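Local coordinates for uncharacterized protein (Bacteroides uniformis, PDB 4Q5K), which binds a GlcNAc-anhydro-MurNAc disaccharide and is probably an N-acetylmuramoyl-L-alanine amidase-like enzyme acting on cell-wall fragments, at residues L88-D93 and P184-A189. Residues are numbered along the deposited sequence; the frame is centred on the assembly and turned at random.
Sequences LHYIAD and PGLDVA. With NA (sodium ion), chain C; 2YP ((2R)-2-[[(1R,2S,3R,4R,5R)-4-acetamido-2-[(2S,3R,4R,5S,6R)-3-acetamido-6-(hydroxymethyl)-4,5-bis(oxidanyl)oxan-2-yl]oxy-6,8-dioxabicyclo[3.2.1]octan-3-yl]oxy]propanoic acid), chain B.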
loop_
_atom_site.group_PDB
_atom_site.type_symbol
_atom_site.label_atom_id
_atom_site.label_comp_id
_atom_site.label_asym_id
_atom_site.label_seq_id
_atom_site.Cartn_x
_atom_site.Cartn_y
_atom_site.Cartn_z
ATOM N N LEU A 88 -3.256 4.098 -9.208
ATOM C CA LEU A 88 -2.139 3.164 -9.125
ATOM C C LEU A 88 -2.554 1.872 -8.449
ATOM O O LEU A 88 -2.169 1.558 -7.325
ATOM C CB LEU A 88 -0.954 3.827 -8.421
ATOM C CG LEU A 88 -0.382 5.006 -9.228
ATOM C CD1 LEU A 88 0.334 5.986 -8.323
ATOM C CD2 LEU A 88 0.515 4.474 -10.305
ATOM N N HIS A 89 -3.328 1.081 -9.186
ATOM C CA HIS A 89 -3.937 -0.137 -8.667
ATOM C C HIS A 89 -2.954 -1.167 -8.168
ATOM O O HIS A 89 -3.189 -1.824 -7.159
ATOM C CB HIS A 89 -4.823 -0.773 -9.750
ATOM C CG HIS A 89 -5.955 0.094 -10.169
ATOM N ND1 HIS A 89 -6.997 0.390 -9.320
ATOM C CD2 HIS A 89 -6.208 0.744 -11.325
ATOM C CE1 HIS A 89 -7.836 1.196 -9.934
ATOM N NE2 HIS A 89 -7.390 1.414 -11.155
ATOM N N TYR A 90 -1.878 -1.369 -8.922
ATOM C CA TYR A 90 -0.869 -2.355 -8.534
ATOM C C TYR A 90 0.180 -1.708 -7.642
ATOM O O TYR A 90 0.720 -0.657 -7.948
ATOM C CB TYR A 90 -0.217 -2.941 -9.751
ATOM C CG TYR A 90 -1.109 -3.868 -10.523
ATOM C CD1 TYR A 90 -1.472 -5.107 -10.003
ATOM C CD2 TYR A 90 -1.569 -3.522 -11.792
ATOM C CE1 TYR A 90 -2.259 -5.989 -10.722
ATOM C CE2 TYR A 90 -2.365 -4.413 -12.506
ATOM C CZ TYR A 90 -2.708 -5.636 -11.990
ATOM O OH TYR A 90 -3.447 -6.576 -12.695
ATOM N N ILE A 91 0.507 -2.362 -6.532
ATOM C CA ILE A 91 1.427 -1.769 -5.556
ATOM C C ILE A 91 2.830 -1.604 -6.146
ATOM O O ILE A 91 3.484 -0.616 -5.844
ATOM C CB ILE A 91 1.396 -2.541 -4.227
ATOM C CG1 ILE A 91 -0.022 -2.480 -3.639
ATOM C CG2 ILE A 91 2.389 -2.005 -3.273
ATOM C CD1 ILE A 91 -0.678 -1.105 -3.537
ATOM N N ALA A 92 3.280 -2.483 -7.060
ATOM C CA ALA A 92 4.587 -2.221 -7.698
ATOM C C ALA A 92 4.580 -0.862 -8.372
ATOM O O ALA A 92 5.555 -0.131 -8.319
ATOM C CB ALA A 92 4.921 -3.291 -8.732
ATOM N N ASP A 93 3.461 -0.529 -9.008
ATOM C CA ASP A 93 3.303 0.739 -9.747
ATOM C C ASP A 93 3.227 1.917 -8.770
ATOM O O ASP A 93 3.809 2.970 -9.009
ATOM C CB ASP A 93 2.039 0.634 -10.617
ATOM C CG ASP A 93 2.041 1.520 -11.838
ATOM O OD1 ASP A 93 3.058 2.179 -12.146
ATOM O OD2 ASP A 93 0.982 1.520 -12.488
ATOM N N PRO A 184 -1.148 -16.082 -8.564
ATOM C CA PRO A 184 -0.718 -15.841 -9.934
ATOM C C PRO A 184 -1.177 -14.499 -10.471
ATOM O O PRO A 184 -2.347 -14.119 -10.319
ATOM C CB PRO A 184 -1.376 -16.997 -10.701
ATOM C CG PRO A 184 -1.474 -18.073 -9.689
ATOM C CD PRO A 184 -1.810 -17.387 -8.420
ATOM N N GLY A 185 -0.251 -13.790 -11.086
ATOM C CA GLY A 185 -0.552 -12.515 -11.694
ATOM C C GLY A 185 -0.598 -11.335 -10.733
ATOM O O GLY A 185 -0.943 -10.221 -11.158
ATOM N N LEU A 186 -0.284 -11.560 -9.461
ATOM C CA LEU A 186 -0.379 -10.511 -8.457
ATOM C C LEU A 186 0.931 -10.375 -7.707
ATOM O O LEU A 186 1.558 -11.386 -7.335
ATOM C CB LEU A 186 -1.518 -10.808 -7.485
ATOM C CG LEU A 186 -1.844 -9.746 -6.439
ATOM C CD1 LEU A 186 -2.332 -8.467 -7.099
ATOM C CD2 LEU A 186 -2.899 -10.282 -5.464
ATOM N N ASP A 187 1.339 -9.126 -7.484
ATOM C CA ASP A 187 2.627 -8.824 -6.833
ATOM C C ASP A 187 2.532 -8.673 -5.317
ATOM O O ASP A 187 3.428 -9.122 -4.595
ATOM C CB ASP A 187 3.245 -7.573 -7.431
ATOM C CG ASP A 187 2.381 -6.329 -7.248
ATOM O OD1 ASP A 187 1.152 -6.422 -7.466
ATOM O OD2 ASP A 187 2.953 -5.265 -6.920
ATOM N N VAL A 188 1.470 -8.037 -4.849
ATOM C CA VAL A 188 1.285 -7.710 -3.445
ATOM C C VAL A 188 -0.145 -8.029 -3.074
ATOM O O VAL A 188 -1.040 -7.759 -3.889
ATOM C CB VAL A 188 1.621 -6.213 -3.179
ATOM C CG1 VAL A 188 1.114 -5.714 -1.834
ATOM C CG2 VAL A 188 3.089 -5.983 -3.312
ATOM N N ALA A 189 -0.367 -8.585 -1.878
ATOM C CA ALA A 189 -1.687 -8.974 -1.389
ATOM C C ALA A 189 -2.219 -8.189 -0.201
ATOM O O ALA A 189 -3.413 -8.241 0.070
ATOM C CB ALA A 189 -1.658 -10.445 -1.011
HETATM NA NA NA C . 2.440 -13.491 -7.564
HETATM C C1 2YP B . -6.170 -2.423 -4.233
HETATM O O1 2YP B . -6.119 -3.732 -3.793
HETATM C C2 2YP B . -6.690 -2.461 -5.659
HETATM C C3 2YP B . -6.971 -1.048 -6.174
HETATM O O3 2YP B . -7.730 -1.142 -7.365
HETATM C C4 2YP B . -7.756 -0.215 -5.166
HETATM O OAC 2YP B . -6.735 -5.174 -6.511
HETATM C CAB 2YP B . -5.796 -4.437 -6.851
HETATM C CAA 2YP B . -4.637 -4.954 -7.641
HETATM N N2 2YP B . -5.740 -3.138 -6.525
HETATM O O4 2YP B . -7.734 1.151 -5.573
HETATM C C5 2YP B . -7.121 -0.319 -3.784
HETATM C C6 2YP B . -7.899 0.417 -2.702
HETATM O O6 2YP B . -9.233 -0.072 -2.550
HETATM O O5 2YP B . -7.056 -1.704 -3.403
HETATM C CA4 2YP B . -5.361 -4.010 -2.608
HETATM C CA3 2YP B . -5.801 -5.417 -2.213
HETATM O OAH 2YP B . -5.743 -5.548 -0.786
HETATM C CAI 2YP B . -7.050 -5.686 -0.204
HETATM C CAJ 2YP B . -7.695 -4.315 -0.078
HETATM C CAL 2YP B . -6.944 -6.436 1.128
HETATM O OAM 2YP B . -7.851 -6.315 1.963
HETATM O O 2YP B . -5.898 -7.144 1.261
HETATM C CA5 2YP B . -3.857 -3.922 -2.873
HETATM O OA5 2YP B . -3.494 -4.905 -3.876
HETATM C CA6 2YP B . -2.997 -4.347 -1.692
HETATM O OA6 2YP B . -2.820 -5.760 -1.900
HETATM C CA1 2YP B . -3.501 -6.081 -3.109
HETATM C CA2 2YP B . -4.947 -6.518 -2.853
HETATM N NAD 2YP B . -5.550 -7.001 -4.087
HETATM C CAE 2YP B . -5.800 -8.273 -4.330
HETATM O OAG 2YP B . -5.539 -9.145 -3.511
HETATM C CAF 2YP B . -6.413 -8.583 -5.665
HETATM O O HOH W 1 -0.708 -4.945 -6.217
HETATM O O HOH W 2 2.533 -13.327 -10.064
HETATM O O HOH W 3 3.601 -15.537 -7.942
HETATM O O HOH W 4 4.618 -12.354 -7.711
#
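The Y90 ring meets L186 at its edge, where CD1 of the leucine lies near the ring plane, 4.4 Å from Y90 CE1. The D187 carboxylate reaches the ring obliquely, its plane turned 66° from that of the ring, and the acetamido methyl CAA of the bound GlcNAc-anhydro-MurNAc sugar also comes in obliquely, 4.0 Å from Y90 CD1. Y90 OH is hydrogen-bonded to E147 OE2 and accepts from the backbone N-H of M123, which holds the far end of the ring. At the edge of the H89 ring, near its plane, sits sugar hydroxyl O3, 2.6 Å from H89 ND1 and hydrogen-bonded to it; sugar N2 donates to the H89 carbonyl.

D187 carries the polar link. With CG between backbone N and carbonyl carbon (chi1 61°), its carboxylate faces the start of helix 91-100: A92 N donates to D187 OD2 at 2.8 Å, nearly along the C-O axis but bent at hydrogen (133°). The other oxygen, OD1, accepts from a water that in turn accepts from I91 N. Two first-turn amides are thereby satisfied, and the helix end would probably stabilise the negative charge. Alongside, the I91 and V188 side chains meet roughly perpendicular to each other, I91 CB to V188 CB 3.8 Å; both also touch A178 of strand 176-181.

The L186 carbonyl O binds a sodium ion at 2.3 Å, together with T181 O, T183 O and three waters. The whole joins a helix N-terminus to the start of strand 188-197 against the disaccharide, which L186 CD2 approaches to 3.5 Å at sugar atom OAG, forming part of the sugar-binding site of this amidase-like domain of the peptidase CA clan.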